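PDB 1Z67: hypothetical protein S4005 from Shigella flexneri 2a, which is of unknown function but adopts an all-helical fold with a homeodomain-like motif, a motif often associated with DNA binding. Local coordinates for residues V37-L42 with A49-W54; D105-Q110 with M126-G131. One frame throughout, in Å; residues are numbered along the deposited sequence.

How the interactions relate
From the N terminus, the chain passes through helices 7-16 and 21-31 before helix 35-44, which turns back through a short connection into helix 48-55. Interaction 1 closes that short loop, joining 37-42 to 49-54. The chain then runs through helices 66-73, 75-85 and 89-106, and interaction 2 closes the last loop, setting the C-terminal part of helix 89-106 and the residues after it (105-110) against the C-terminal helix at 126-131. The two loops follow in series, neither nested nor crossed, with centres about 17 Å apart. They nevertheless touch: Trp-54 O packs 3.5 Å from Asp-105 CB, so helix 89-106 links the buried helix pair to the C-terminal helix.

Interaction 1 of 2, residues V37-L42 with A49-W54; sequences VLLEKL and AILSTW
Leu-39 and Leu-42 pack against Leu-51 and Trp-54 in a buried, wholly apolar contact between two consecutive helices, 35-44 and 48-55, of the all-helical fold. The segment axes come within 10.4 Å and make an angle of 135° between their N-to-C directions, an antiparallel-leaning crossing; 173 Å² is buried between the segments. Leu-51 fills the middle. Its CG stands anti to the backbone N (chi1 170°), and both methyls meet Leu-39: CD2 of Leu-39 lies 3.7 Å from Leu-51 CD1 and 3.9 Å from Leu-51 CD2, the two side chains crossing at about a right angle. Leu-51 CD2 also lies 4.3 Å from Leu-42 CB, so this one branch touches two residues of the opposing helix. Leu-42 meets the indole through one branch: its CD1 approaches Trp-54 CZ3 obliquely, at 3.8 Å, again with the side chains nearly perpendicular. One face of the indole lies against its own helix, with Ile-50 O 3.4 Å above the ring plane toward the rim. That carbonyl accepts bonds from both Thr-53 N and Thr-53 OG1, the hydroxyl lying in the carbonyl plane on a lone pair; the same hydroxyl also pairs with Gln-62 N. At the polar edge of the ring, Trp-54 NE1 bonds to the carbonyl of Gln-62, which helps fix the rotation of the indole. Beyond the helix pair, Ile-104 of helix 89-106 touches Leu-39, Leu-51 and Trp-54, while Leu-69 and Leu-73 of helix 66-73 pack on Leu-42.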
loop_
_atom_site.group_PDB
_atom_site.type_symbol
_atom_site.label_atom_id
_atom_site.label_comp_id
_atom_site.label_asym_id
_atom_site.label_seq_id
_atom_site.Cartn_x
_atom_site.Cartn_y
_atom_site.Cartn_z
ATOM N N VAL A 37 -4.259 -10.477 -2.581
ATOM C CA VAL A 37 -4.174 -10.943 -1.189
ATOM C C VAL A 37 -4.545 -9.824 -0.215
ATOM O O VAL A 37 -5.269 -10.039 0.760
ATOM C CB VAL A 37 -2.752 -11.485 -0.818
ATOM C CG1 VAL A 37 -2.643 -11.786 0.676
ATOM C CG2 VAL A 37 -2.412 -12.717 -1.631
ATOM N N LEU A 38 -4.029 -8.614 -0.476
ATOM C CA LEU A 38 -4.280 -7.506 0.403
ATOM C C LEU A 38 -5.754 -7.143 0.338
ATOM O O LEU A 38 -6.340 -6.892 1.380
ATOM C CB LEU A 38 -3.390 -6.301 0.064
ATOM C CG LEU A 38 -1.879 -6.548 0.226
ATOM C CD1 LEU A 38 -1.127 -5.248 -0.036
ATOM C CD2 LEU A 38 -1.501 -7.110 1.611
ATOM N N LEU A 39 -6.331 -7.125 -0.874
ATOM C CA LEU A 39 -7.757 -6.805 -1.046
ATOM C C LEU A 39 -8.628 -7.780 -0.236
ATOM O O LEU A 39 -9.514 -7.364 0.510
ATOM C CB LEU A 39 -8.139 -6.775 -2.542
ATOM C CG LEU A 39 -7.497 -5.670 -3.408
ATOM C CD1 LEU A 39 -7.808 -5.843 -4.915
ATOM C CD2 LEU A 39 -7.977 -4.332 -2.941
ATOM N N GLU A 40 -8.296 -9.056 -0.327
ATOM C CA GLU A 40 -9.056 -10.091 0.405
ATOM C C GLU A 40 -8.941 -9.907 1.907
ATOM O O GLU A 40 -9.949 -10.053 2.624
ATOM C CB GLU A 40 -8.631 -11.516 0.042
ATOM C CG GLU A 40 -9.792 -12.563 0.031
ATOM C CD GLU A 40 -10.650 -12.641 1.300
ATOM O OE1 GLU A 40 -11.762 -12.066 1.321
ATOM O OE2 GLU A 40 -10.245 -13.301 2.271
ATOM N N LYS A 41 -7.751 -9.515 2.384
ATOM C CA LYS A 41 -7.592 -9.241 3.816
ATOM C C LYS A 41 -8.378 -8.036 4.284
ATOM O O LYS A 41 -8.982 -8.063 5.367
ATOM C CB LYS A 41 -6.137 -9.063 4.210
ATOM C CG LYS A 41 -5.375 -10.325 4.164
ATOM C CD LYS A 41 -3.991 -10.077 4.692
ATOM C CE LYS A 41 -3.436 -11.360 5.236
ATOM N NZ LYS A 41 -2.166 -11.040 5.860
ATOM N N LEU A 42 -8.410 -6.979 3.464
ATOM C CA LEU A 42 -9.222 -5.838 3.818
ATOM C C LEU A 42 -10.689 -6.258 3.937
ATOM O O LEU A 42 -11.388 -5.880 4.884
ATOM C CB LEU A 42 -9.061 -4.756 2.778
ATOM C CG LEU A 42 -7.650 -4.119 2.737
ATOM C CD1 LEU A 42 -7.617 -3.157 1.565
ATOM C CD2 LEU A 42 -7.345 -3.355 4.004
ATOM N N ALA A 49 -16.448 -1.943 3.102
ATOM C CA ALA A 49 -17.156 -0.715 2.714
ATOM C C ALA A 49 -16.154 0.429 2.451
ATOM O O ALA A 49 -16.242 1.110 1.430
ATOM C CB ALA A 49 -18.200 -0.303 3.757
ATOM N N ILE A 50 -15.183 0.591 3.339
ATOM C CA ILE A 50 -14.106 1.562 3.116
ATOM C C ILE A 50 -13.342 1.224 1.818
ATOM O O ILE A 50 -13.146 2.121 0.974
ATOM C CB ILE A 50 -13.148 1.644 4.316
ATOM C CG1 ILE A 50 -13.853 2.362 5.484
ATOM C CG2 ILE A 50 -11.853 2.430 3.905
ATOM C CD1 ILE A 50 -13.108 2.309 6.797
ATOM N N LEU A 51 -12.957 -0.040 1.630
ATOM C CA LEU A 51 -12.318 -0.409 0.368
ATOM C C LEU A 51 -13.183 -0.043 -0.867
ATOM O O LEU A 51 -12.662 0.400 -1.898
ATOM C CB LEU A 51 -11.971 -1.897 0.359
ATOM C CG LEU A 51 -11.510 -2.468 -0.989
ATOM C CD1 LEU A 51 -10.252 -1.784 -1.540
ATOM C CD2 LEU A 51 -11.282 -3.974 -0.810
ATOM N N SER A 52 -14.501 -0.255 -0.783
ATOM C CA SER A 52 -15.377 0.040 -1.936
ATOM C C SER A 52 -15.294 1.513 -2.362
ATOM O O SER A 52 -15.456 1.817 -3.546
ATOM C CB SER A 52 -16.833 -0.372 -1.657
ATOM O OG SER A 52 -17.433 0.535 -0.749
ATOM N N THR A 53 -15.000 2.408 -1.416
ATOM C CA THR A 53 -14.907 3.829 -1.752
ATOM C C THR A 53 -13.595 4.127 -2.524
ATOM O O THR A 53 -13.532 5.036 -3.344
ATOM C CB THR A 53 -14.978 4.745 -0.493
ATOM O OG1 THR A 53 -13.763 4.657 0.278
ATOM C CG2 THR A 53 -16.191 4.394 0.391
ATOM N N TRP A 54 -12.549 3.349 -2.256
ATOM C CA TRP A 54 -11.275 3.480 -3.000
ATOM C C TRP A 54 -11.397 2.923 -4.400
ATOM O O TRP A 54 -10.874 3.523 -5.364
ATOM C CB TRP A 54 -10.179 2.723 -2.295
ATOM C CG TRP A 54 -10.004 3.058 -0.825
ATOM C CD1 TRP A 54 -10.529 4.127 -0.150
ATOM C CD2 TRP A 54 -9.241 2.314 0.132
ATOM N NE1 TRP A 54 -10.167 4.084 1.162
ATOM C CE2 TRP A 54 -9.377 2.980 1.374
ATOM C CE3 TRP A 54 -8.473 1.132 0.060
ATOM C CZ2 TRP A 54 -8.744 2.505 2.549
ATOM C CZ3 TRP A 54 -7.842 0.661 1.201
ATOM C CH2 TRP A 54 -8.002 1.329 2.441
#

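Interaction 2 of 2, residues D105-Q110 with M126-G131; sequences DALSPQ and MELLKG
Leu-128 makes every contact from segment 126-131, packing its two methyls on Leu-107, Pro-109 and the carbonyl of Ala-106. The apolar contacts divide between these methyls. CD1 meets Leu-107 CD2 at 3.7 Å, the two side chains crossing at about a right angle; CD2 instead lies beside the proline ring, 3.9 Å from Pro-109 CG and 4.0 Å from Pro-109 CD. The chi1 of -75° puts CG of Leu-128 anti to its carbonyl carbon, and from there the forked end spans both partners. The carbonyl of Ala-106 meets both branches of the fork, its O in van der Waals contact with Leu-128 CD1 at 3.6 Å and Leu-128 CD2 at 3.7 Å. The pairing thus joins the C-terminal helix of this all-helical fold to the C-terminal part of helix 89-106 and the residues that follow. Two hydrogen bonds hold Ser-108: its N bonds to Asp-105 O at 3.1 Å, and its OG to the carbonyl of Ile-104. Further along, Pro-109 O accepts a bond from Asn-57 ND2, while Leu-107 also packs on Val-113 and Ala-117 of the loop leading toward helix 121-133.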
loop_
_atom_site.group_PDB
_atom_site.type_symbol
_atom_site.label_atom_id
_atom_site.label_comp_id
_atom_site.label_asym_id
_atom_site.label_seq_id
_atom_site.Cartn_x
_atom_site.Cartn_y
_atom_site.Cartn_z
ATOM N N ASP A 105 -6.949 3.128 -5.435
ATOM C CA ASP A 105 -7.726 4.015 -6.312
ATOM C C ASP A 105 -7.076 4.100 -7.717
ATOM O O ASP A 105 -7.719 3.924 -8.747
ATOM C CB ASP A 105 -7.888 5.401 -5.711
ATOM C CG ASP A 105 -8.408 6.432 -6.726
ATOM O OD1 ASP A 105 -9.555 6.299 -7.194
ATOM O OD2 ASP A 105 -7.663 7.380 -7.054
ATOM N N ALA A 106 -5.769 4.325 -7.745
ATOM C CA ALA A 106 -5.008 4.425 -9.008
ATOM C C ALA A 106 -5.070 3.133 -9.847
ATOM O O ALA A 106 -5.080 3.184 -11.102
ATOM C CB ALA A 106 -3.571 4.801 -8.706
ATOM N N LEU A 107 -5.136 1.988 -9.164
ATOM C CA LEU A 107 -5.224 0.672 -9.830
ATOM C C LEU A 107 -6.612 0.298 -10.346
ATOM O O LEU A 107 -6.766 -0.748 -10.974
ATOM C CB LEU A 107 -4.695 -0.454 -8.922
ATOM C CG LEU A 107 -3.182 -0.432 -8.626
ATOM C CD1 LEU A 107 -2.879 -1.429 -7.498
ATOM C CD2 LEU A 107 -2.336 -0.705 -9.878
ATOM N N SER A 108 -7.595 1.141 -10.087
ATOM C CA SER A 108 -8.990 0.777 -10.410
ATOM C C SER A 108 -9.763 1.884 -11.130
ATOM O O SER A 108 -10.884 2.239 -10.726
ATOM C CB SER A 108 -9.724 0.350 -9.121
ATOM O OG SER A 108 -9.635 1.379 -8.106
ATOM N N PRO A 109 -9.210 2.379 -12.265
ATOM C CA PRO A 109 -9.927 3.427 -12.978
ATOM C C PRO A 109 -11.265 2.912 -13.532
ATOM O O PRO A 109 -12.179 3.701 -13.741
ATOM C CB PRO A 109 -8.974 3.792 -14.137
ATOM C CG PRO A 109 -8.191 2.533 -14.368
ATOM C CD PRO A 109 -7.953 2.009 -12.953
ATOM N N GLN A 110 -11.368 1.602 -13.773
ATOM C CA GLN A 110 -12.628 1.016 -14.256
ATOM C C GLN A 110 -13.548 0.557 -13.106
ATOM O O GLN A 110 -14.611 -0.030 -13.360
ATOM C CB GLN A 110 -12.355 -0.093 -15.303
ATOM C CG GLN A 110 -11.730 -1.399 -14.755
ATOM C CD GLN A 110 -10.206 -1.376 -14.571
ATOM O OE1 GLN A 110 -9.586 -0.325 -14.334
ATOM N NE2 GLN A 110 -9.598 -2.560 -14.652
HETATM N N MSE A 126 3.078 0.715 -14.850
HETATM C CA MSE A 126 3.607 1.315 -16.071
HETATM C C MSE A 126 2.499 1.524 -17.125
HETATM O O MSE A 126 2.440 2.578 -17.773
HETATM C CB MSE A 126 4.723 0.453 -16.640
HETATM C CG MSE A 126 5.269 0.998 -17.923
HETATM SE SE MSE A 126 6.199 2.712 -17.638
HETATM C CE MSE A 126 6.986 2.248 -16.284
ATOM N N GLU A 127 1.605 0.536 -17.287
ATOM C CA GLU A 127 0.464 0.665 -18.225
ATOM C C GLU A 127 -0.417 1.858 -17.837
ATOM O O GLU A 127 -0.896 2.605 -18.698
ATOM C CB GLU A 127 -0.364 -0.618 -18.185
ATOM C CG GLU A 127 0.329 -1.808 -18.840
ATOM C CD GLU A 127 -0.517 -3.062 -18.756
ATOM O OE1 GLU A 127 -1.485 -3.054 -17.993
ATOM O OE2 GLU A 127 -0.228 -4.046 -19.462
ATOM N N LEU A 128 -0.648 2.034 -16.535
ATOM C CA LEU A 128 -1.478 3.145 -16.075
ATOM C C LEU A 128 -0.826 4.509 -16.344
ATOM O O LEU A 128 -1.498 5.489 -16.805
ATOM C CB LEU A 128 -1.797 2.990 -14.581
ATOM C CG LEU A 128 -2.863 1.880 -14.380
ATOM C CD1 LEU A 128 -2.721 1.248 -12.970
ATOM C CD2 LEU A 128 -4.289 2.399 -14.614
ATOM N N LEU A 129 0.469 4.589 -16.048
ATOM C CA LEU A 129 1.241 5.808 -16.349
ATOM C C LEU A 129 1.172 6.093 -17.848
ATOM O O LEU A 129 0.896 7.208 -18.306
ATOM C CB LEU A 129 2.703 5.588 -15.965
ATOM C CG LEU A 129 3.727 6.660 -16.452
ATOM C CD1 LEU A 129 3.312 7.965 -15.929
ATOM C CD2 LEU A 129 5.141 6.257 -15.960
ATOM N N LYS A 130 1.440 5.077 -18.649
ATOM C CA LYS A 130 1.420 5.290 -20.102
ATOM C C LYS A 130 0.023 5.667 -20.580
ATOM O O LYS A 130 -0.123 6.424 -21.551
ATOM C CB LYS A 130 1.920 4.053 -20.816
ATOM C CG LYS A 130 3.436 3.859 -20.666
ATOM C CD LYS A 130 3.768 2.523 -21.281
ATOM C CE LYS A 130 5.227 2.256 -21.386
ATOM N NZ LYS A 130 5.322 0.913 -22.059
ATOM N N GLY A 131 -1.023 5.151 -19.928
ATOM C CA GLY A 131 -2.388 5.553 -20.298
ATOM C C GLY A 131 -2.588 7.053 -20.158
ATOM O O GLY A 131 -3.208 7.679 -21.037
#